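Long-range contacts in 6-aminohexanoate-cyclic-dimer hydrolase (Arthrobacter sp., PDB 3A2Q), which hydrolyses the 6-aminohexanoate cyclic dimer, a by-product of nylon-6 manufacture, to the linear dimer by opening one of its amide bonds: residues T75-N83 with G94-V104; L263-L273 with S418-V426. The protein carries 1 engineered substitution. One frame throughout, in Å; residues are numbered along the deposited sequence.

Contact 1: T75-N83 with G94-V104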
# COMPACT_ATOMS: atom_id res chain seq x y z
N THR A 75 -9.76 -7.50 0.25
CA THR A 75 -9.86 -7.47 1.71
C THR A 75 -11.09 -6.74 2.25
O THR A 75 -12.04 -7.37 2.71
CB THR A 75 -8.58 -6.85 2.34
OG1 THR A 75 -7.43 -7.49 1.78
CG2 THR A 75 -8.58 -7.05 3.86
N VAL A 76 -11.05 -5.41 2.22
CA VAL A 76 -12.18 -4.63 2.72
C VAL A 76 -13.22 -4.58 1.62
O VAL A 76 -12.88 -4.57 0.45
CB VAL A 76 -11.75 -3.18 3.09
CG1 VAL A 76 -10.70 -3.21 4.18
CG2 VAL A 76 -11.23 -2.46 1.87
N VAL A 77 -14.50 -4.57 2.01
CA VAL A 77 -15.57 -4.54 1.03
C VAL A 77 -16.59 -3.45 1.35
O VAL A 77 -16.64 -2.94 2.46
CB VAL A 77 -16.30 -5.90 0.95
CG1 VAL A 77 -15.35 -6.96 0.42
CG2 VAL A 77 -16.82 -6.30 2.32
N SER A 78 -17.40 -3.10 0.35
CA SER A 78 -18.44 -2.09 0.50
C SER A 78 -19.78 -2.75 0.23
O SER A 78 -19.94 -3.49 -0.75
CB SER A 78 -18.20 -0.92 -0.46
OG SER A 78 -18.04 -1.38 -1.79
N GLN A 79 -20.75 -2.49 1.10
CA GLN A 79 -22.09 -3.08 1.00
C GLN A 79 -22.79 -2.90 -0.34
O GLN A 79 -22.89 -1.79 -0.86
CB GLN A 79 -22.97 -2.54 2.12
CG GLN A 79 -24.35 -3.15 2.20
CD GLN A 79 -25.12 -2.68 3.41
OE1 GLN A 79 -25.36 -1.48 3.58
NE2 GLN A 79 -25.51 -3.61 4.27
N GLY A 80 -23.27 -4.01 -0.89
CA GLY A 80 -23.99 -3.98 -2.16
C GLY A 80 -23.17 -3.77 -3.41
O GLY A 80 -23.72 -3.71 -4.51
N ASP A 81 -21.85 -3.66 -3.28
CA ASP A 81 -21.00 -3.44 -4.44
C ASP A 81 -20.24 -4.67 -4.92
O ASP A 81 -19.96 -5.59 -4.15
CB ASP A 81 -20.01 -2.31 -4.17
CG ASP A 81 -20.71 -1.03 -3.76
OD1 ASP A 81 -21.71 -0.67 -4.40
OD2 ASP A 81 -20.25 -0.37 -2.80
N ILE A 82 -19.90 -4.68 -6.20
CA ILE A 82 -19.17 -5.77 -6.82
C ILE A 82 -17.85 -6.01 -6.09
O ILE A 82 -17.15 -5.07 -5.73
CB ILE A 82 -18.86 -5.45 -8.30
CG1 ILE A 82 -20.16 -5.39 -9.10
CG2 ILE A 82 -17.93 -6.50 -8.89
CD1 ILE A 82 -20.87 -6.72 -9.20
N ASN A 83 -17.52 -7.28 -5.87
CA ASN A 83 -16.28 -7.66 -5.19
C ASN A 83 -15.64 -8.82 -5.96
O ASN A 83 -16.12 -9.95 -5.88
CB ASN A 83 -16.58 -8.10 -3.76
CG ASN A 83 -15.34 -8.45 -2.98
OD1 ASN A 83 -15.35 -9.37 -2.16
ND2 ASN A 83 -14.25 -7.72 -3.22
N GLY A 94 -20.55 -12.01 -10.67
CA GLY A 94 -21.27 -10.80 -10.35
C GLY A 94 -21.50 -10.64 -8.86
O GLY A 94 -22.34 -9.85 -8.43
N TYR A 95 -20.75 -11.40 -8.06
CA TYR A 95 -20.87 -11.36 -6.61
C TYR A 95 -20.78 -9.94 -6.06
O TYR A 95 -20.00 -9.12 -6.54
CB TYR A 95 -19.78 -12.22 -5.96
CG TYR A 95 -19.68 -12.06 -4.46
CD1 TYR A 95 -20.71 -12.48 -3.62
CD2 TYR A 95 -18.57 -11.44 -3.88
CE1 TYR A 95 -20.64 -12.29 -2.24
CE2 TYR A 95 -18.49 -11.25 -2.50
CZ TYR A 95 -19.53 -11.67 -1.69
OH TYR A 95 -19.47 -11.47 -0.33
N ARG A 96 -21.60 -9.65 -5.05
CA ARG A 96 -21.60 -8.35 -4.39
C ARG A 96 -21.52 -8.57 -2.88
O ARG A 96 -22.19 -9.46 -2.35
CB ARG A 96 -22.87 -7.57 -4.75
CG ARG A 96 -22.91 -7.07 -6.19
CD ARG A 96 -24.27 -6.48 -6.53
NE ARG A 96 -24.32 -6.01 -7.92
CZ ARG A 96 -23.93 -4.80 -8.31
NH1 ARG A 96 -23.47 -3.93 -7.43
NH2 ARG A 96 -24.00 -4.47 -9.60
N ALA A 97 -20.71 -7.77 -2.20
CA ALA A 97 -20.56 -7.88 -0.75
C ALA A 97 -21.85 -7.50 -0.04
O ALA A 97 -22.61 -6.66 -0.53
CB ALA A 97 -19.42 -7.00 -0.27
N ASP A 98 -22.09 -8.09 1.12
CA ASP A 98 -23.31 -7.81 1.88
C ASP A 98 -23.13 -6.85 3.04
O ASP A 98 -24.10 -6.55 3.75
CB ASP A 98 -23.90 -9.12 2.40
CG ASP A 98 -22.91 -9.93 3.21
OD1 ASP A 98 -22.31 -9.37 4.15
OD2 ASP A 98 -22.72 -11.13 2.90
N HIS A 99 -21.92 -6.35 3.25
CA HIS A 99 -21.68 -5.43 4.36
C HIS A 99 -20.53 -4.45 4.09
O HIS A 99 -19.85 -4.55 3.08
CB HIS A 99 -21.35 -6.21 5.62
CG HIS A 99 -20.03 -6.91 5.56
ND1 HIS A 99 -19.83 -8.07 4.84
CD2 HIS A 99 -18.82 -6.59 6.08
CE1 HIS A 99 -18.57 -8.44 4.92
NE2 HIS A 99 -17.93 -7.55 5.67
N ASP A 100 -20.35 -3.52 5.02
CA ASP A 100 -19.27 -2.53 4.95
C ASP A 100 -18.17 -2.96 5.91
O ASP A 100 -18.45 -3.40 7.03
CB ASP A 100 -19.74 -1.14 5.39
CG ASP A 100 -20.55 -0.41 4.34
OD1 ASP A 100 -20.28 -0.59 3.13
OD2 ASP A 100 -21.44 0.38 4.72
N ALA A 101 -16.92 -2.85 5.48
CA ALA A 101 -15.81 -3.19 6.37
C ALA A 101 -15.71 -2.02 7.34
O ALA A 101 -16.20 -0.93 7.04
CB ALA A 101 -14.52 -3.31 5.57
N TYR A 102 -15.11 -2.23 8.50
CA TYR A 102 -14.97 -1.15 9.47
C TYR A 102 -14.29 0.06 8.82
O TYR A 102 -14.68 1.20 9.07
CB TYR A 102 -14.16 -1.62 10.68
CG TYR A 102 -14.87 -2.62 11.56
CD1 TYR A 102 -14.18 -3.72 12.07
CD2 TYR A 102 -16.21 -2.47 11.90
CE1 TYR A 102 -14.81 -4.64 12.91
CE2 TYR A 102 -16.85 -3.38 12.74
CZ TYR A 102 -16.14 -4.47 13.25
OH TYR A 102 -16.75 -5.37 14.10
N PHE A 103 -13.27 -0.19 8.01
CA PHE A 103 -12.54 0.88 7.34
C PHE A 103 -13.51 1.76 6.55
O PHE A 103 -13.48 2.98 6.65
CB PHE A 103 -11.50 0.30 6.36
CG PHE A 103 -10.60 1.34 5.72
CD1 PHE A 103 -9.38 1.67 6.30
CD2 PHE A 103 -10.99 2.00 4.56
CE1 PHE A 103 -8.55 2.64 5.72
CE2 PHE A 103 -10.18 2.97 3.98
CZ PHE A 103 -8.95 3.29 4.56
N VAL A 104 -14.37 1.12 5.76
CA VAL A 104 -15.35 1.83 4.95
C VAL A 104 -16.32 2.65 5.80
O VAL A 104 -16.64 3.79 5.45
CB VAL A 104 -16.14 0.85 4.05
CG1 VAL A 104 -17.27 1.58 3.34
CG2 VAL A 104 -15.21 0.24 3.02
O HOH W 1 -26.40 -6.15 2.59
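With CG turned away from its carbonyl carbon and lying beside the backbone N (chi1 -78°), Asp100 presents OD1 to the start of the turn Ser78-Asp81, while Arg96, its chain extended from CG to NE, runs out to the end of the same turn. Asp100 OD1 takes the N-H of Gln79, the second residue of the turn, at 2.8 Å in a nearly straight bond (175°), met from above the carboxylate plane. Arg96 NH1 donates an N-H to Gly80 O over 2.9 Å, in the plane of the carbonyl, and Ile82 CD1 sits over the centre of one guanidinium face. The turn is type II, and its positive-phi position is filled by Gly80, whose N donates to Ala97 O. Ala97 N reaches Asp81 O at 3.0 Å, and a single bridge pairs Ile82 with Arg96.

Small, apolar Ala97 suits the middle of the contact because its CB lies 3.5 Å from Val77 CB. Val77 CG2 rests over a face of the His99 ring in a CH-pi contact, 4.0 Å from the centroid. Ala101 N, at the N-cap of helix 102-110, donates to Val77 O. Asp100 OD2 forms a salt bridge with Arg108 of that helix, and Asp81 OD2 one with Lys52. An alanine in place of Asp100 would remove both oxygens and would probably leave the N-H of Gln79 without its acceptor and Arg108 without this carboxylate. The contact thus ties the loop after strand 68-72 to the segment leading from helix 88-93 into helix 102-110, the turn gripped by its backbone polar groups.

Contact 2: L263-L273 with S418-V426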
# COMPACT_ATOMS: atom_id res chain seq x y z
N LEU A 263 20.65 3.36 4.59
CA LEU A 263 21.08 2.19 3.86
C LEU A 263 21.08 2.49 2.36
O LEU A 263 20.03 2.83 1.80
CB LEU A 263 20.13 1.02 4.14
CG LEU A 263 20.37 -0.29 3.37
CD1 LEU A 263 21.74 -0.85 3.71
CD2 LEU A 263 19.28 -1.30 3.73
N THR A 264 22.24 2.38 1.72
CA THR A 264 22.32 2.65 0.29
C THR A 264 22.98 1.55 -0.54
O THR A 264 23.63 1.81 -1.55
CB THR A 264 23.01 4.00 0.02
OG1 THR A 264 24.28 4.05 0.68
CG2 THR A 264 22.13 5.15 0.52
N HIS A 265 22.81 0.31 -0.09
CA HIS A 265 23.31 -0.86 -0.82
C HIS A 265 22.40 -2.00 -0.41
O HIS A 265 21.61 -1.86 0.53
CB HIS A 265 24.78 -1.17 -0.47
CG HIS A 265 24.98 -1.79 0.88
ND1 HIS A 265 24.89 -1.07 2.06
CD2 HIS A 265 25.29 -3.06 1.24
CE1 HIS A 265 25.12 -1.88 3.08
NE2 HIS A 265 25.37 -3.09 2.61
N ASN A 266 22.46 -3.12 -1.13
CA ASN A 266 21.63 -4.28 -0.79
C ASN A 266 22.44 -5.14 0.18
O ASN A 266 23.36 -5.84 -0.23
CB ASN A 266 21.29 -5.08 -2.03
CG ASN A 266 20.63 -6.40 -1.70
OD1 ASN A 266 20.16 -6.60 -0.58
ND2 ASN A 266 20.58 -7.30 -2.67
N PRO A 267 22.10 -5.11 1.47
CA PRO A 267 22.80 -5.88 2.50
C PRO A 267 22.80 -7.39 2.32
O PRO A 267 23.63 -8.08 2.89
CB PRO A 267 22.13 -5.45 3.80
CG PRO A 267 20.76 -5.08 3.37
CD PRO A 267 20.95 -4.38 2.06
N VAL A 268 21.85 -7.90 1.53
CA VAL A 268 21.77 -9.33 1.30
C VAL A 268 22.86 -9.73 0.29
O VAL A 268 23.40 -10.84 0.35
CB VAL A 268 20.36 -9.73 0.78
CG1 VAL A 268 20.27 -11.24 0.58
CG2 VAL A 268 19.31 -9.30 1.81
N GLY A 269 23.19 -8.81 -0.61
CA GLY A 269 24.23 -9.06 -1.59
C GLY A 269 23.86 -9.96 -2.75
O GLY A 269 24.75 -10.42 -3.48
N ASP A 270 22.56 -10.21 -2.94
CA ASP A 270 22.11 -11.07 -4.03
C ASP A 270 21.72 -10.33 -5.31
O ASP A 270 21.28 -10.95 -6.28
CB ASP A 270 20.99 -12.00 -3.54
CG ASP A 270 19.77 -11.26 -3.02
OD1 ASP A 270 19.88 -10.11 -2.55
OD2 ASP A 270 18.68 -11.88 -3.06
N PHE A 271 21.87 -9.01 -5.30
CA PHE A 271 21.62 -8.16 -6.46
C PHE A 271 22.10 -6.76 -6.10
O PHE A 271 22.17 -6.42 -4.93
CB PHE A 271 20.14 -8.17 -6.88
CG PHE A 271 19.19 -7.62 -5.86
CD1 PHE A 271 19.16 -6.25 -5.59
CD2 PHE A 271 18.35 -8.47 -5.15
CE1 PHE A 271 18.29 -5.74 -4.62
CE2 PHE A 271 17.48 -7.97 -4.19
CZ PHE A 271 17.45 -6.60 -3.93
N ALA A 272 22.44 -5.97 -7.11
CA ALA A 272 22.93 -4.62 -6.85
C ALA A 272 21.81 -3.60 -6.76
O ALA A 272 20.93 -3.54 -7.62
CB ALA A 272 23.93 -4.21 -7.94
N LEU A 273 21.84 -2.79 -5.71
CA LEU A 273 20.83 -1.76 -5.56
C LEU A 273 21.02 -0.76 -6.69
O LEU A 273 22.14 -0.30 -6.94
CB LEU A 273 20.98 -1.06 -4.20
CG LEU A 273 20.08 0.16 -3.97
CD1 LEU A 273 18.62 -0.28 -3.97
CD2 LEU A 273 20.45 0.81 -2.65
N SER A 418 10.69 -9.52 -9.72
CA SER A 418 9.71 -9.10 -8.74
C SER A 418 10.37 -8.94 -7.38
O SER A 418 10.03 -8.05 -6.61
CB SER A 418 8.56 -10.11 -8.63
OG SER A 418 7.75 -10.11 -9.79
N LEU A 419 11.33 -9.82 -7.08
CA LEU A 419 12.02 -9.75 -5.80
C LEU A 419 12.59 -8.36 -5.54
O LEU A 419 12.46 -7.82 -4.44
CB LEU A 419 13.15 -10.79 -5.74
CG LEU A 419 14.03 -10.78 -4.48
CD1 LEU A 419 13.18 -10.96 -3.24
CD2 LEU A 419 15.09 -11.88 -4.58
N GLN A 420 13.19 -7.75 -6.56
CA GLN A 420 13.77 -6.42 -6.39
C GLN A 420 12.77 -5.31 -6.09
O GLN A 420 13.14 -4.25 -5.59
CB GLN A 420 14.62 -6.03 -7.60
CG GLN A 420 15.93 -6.80 -7.68
CD GLN A 420 16.98 -6.08 -8.53
OE1 GLN A 420 17.37 -6.56 -9.59
NE2 GLN A 420 17.43 -4.92 -8.05
N MET A 421 11.49 -5.55 -6.38
CA MET A 421 10.47 -4.55 -6.10
C MET A 421 10.13 -4.55 -4.61
O MET A 421 9.85 -3.50 -4.03
CB MET A 421 9.19 -4.85 -6.88
CG MET A 421 9.33 -4.83 -8.39
SD MET A 421 9.76 -3.21 -9.01
CE MET A 421 8.19 -2.35 -8.85
N LEU A 422 10.16 -5.72 -3.98
CA LEU A 422 9.79 -5.84 -2.57
C LEU A 422 10.86 -6.18 -1.54
O LEU A 422 10.56 -6.29 -0.35
CB LEU A 422 8.63 -6.84 -2.45
CG LEU A 422 8.82 -8.24 -3.05
CD1 LEU A 422 9.84 -9.03 -2.24
CD2 LEU A 422 7.49 -8.99 -3.07
N ALA A 423 12.11 -6.34 -1.97
CA ALA A 423 13.18 -6.71 -1.04
C ALA A 423 13.39 -5.73 0.12
O ALA A 423 13.72 -6.15 1.23
CB ALA A 423 14.49 -6.91 -1.80
N PHE A 424 13.21 -4.44 -0.12
CA PHE A 424 13.39 -3.43 0.93
C PHE A 424 12.10 -3.07 1.68
O PHE A 424 12.12 -2.26 2.61
CB PHE A 424 14.00 -2.15 0.35
CG PHE A 424 15.49 -2.22 0.12
CD1 PHE A 424 16.16 -3.44 0.08
CD2 PHE A 424 16.21 -1.06 -0.09
CE1 PHE A 424 17.53 -3.50 -0.17
CE2 PHE A 424 17.59 -1.10 -0.34
CZ PHE A 424 18.24 -2.33 -0.38
N THR A 425 10.97 -3.67 1.29
CA THR A 425 9.72 -3.37 1.98
C THR A 425 9.22 -4.53 2.84
O THR A 425 8.70 -4.33 3.93
CB THR A 425 8.59 -2.97 0.99
OG1 THR A 425 8.56 -3.90 -0.10
CG2 THR A 425 8.80 -1.55 0.46
N VAL A 426 9.39 -5.75 2.34
CA VAL A 426 8.90 -6.92 3.06
C VAL A 426 9.44 -7.15 4.48
O VAL A 426 8.72 -7.67 5.34
CB VAL A 426 9.09 -8.21 2.20
CG1 VAL A 426 10.54 -8.62 2.16
CG2 VAL A 426 8.22 -9.32 2.74
O HOH W 2 18.76 -2.97 -9.89
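Phe271 lays its side chain against Gln420 and Ala423. Its CG is held between the backbone N and the carbonyl carbon (chi1 63°), which turns one ring face onto Gln420. CB lies 4.1 Å from Gln420 CD, at the start of a stack in which the two side chains slide past each other in opposite directions. CG touches both Gln420 CG and CD, and CD1 comes to 3.3 Å from Gln420 NE2, with amide and ring planes 24° apart. All six ring carbons lie round Gln420 CG, which stands over the ring centre in a CH-pi contact, 3.7 Å from the centroid. At the far end CE2 and CZ turn to Ala423, whose CB meets the ring at its edge, 3.7 Å from Phe271 CZ; a methyl is small enough to let the ring come so close.

The opposite face is covered by Asn266 ND2, 3.2 Å above its centre. Asn266 ND2 donates to Phe271 O and Asp270 OD1, both near its amide plane, while Asn266 OD1 accepts from Val268 N in an Asx turn, a double role for which asparagine is well suited. Asp270 OD2 is paired with Arg306.

Phe424 packs against the same loop: Asn266 CA lies at its edge, near the ring plane, and Leu273 CD1 lies 3.9 Å from Phe424 CE2, the side chains crossing at about a right angle. Leu386 and Pro387 of strand 383-387 also touch this ring. A water accepts from Gln420 NE2 and donates to Ala272 O, linking the segments. The contact therefore joins the loop after strand 259-262 to residues 419-424 mainly by aromatic and apolar packing, with Phe271 sandwiched between two amide side chains and a water as the polar link.

How the contacts relate
Contact 1 and contact 2 lie on opposite sides of the centre of the chain, their centres 36 Å apart and their nearest atoms about 16 Å apart, so neither touches the other. Both belong to the amidase family region and come similarly near the bound ligand. In contact 1 the side chain of Val76 is about 6 Å from that of Lys72 and about 12 Å from that of Ser150, both assigned to the charge relay system by similarity, and about 12 Å from bound 6-aminohexanoic acid. Contact 2 lies away from the annotated sites, although the side chain of Leu419 is about 10 Å from a bound 6-aminohexanoic acid. The presumed nucleophile position is the engineered Ala174.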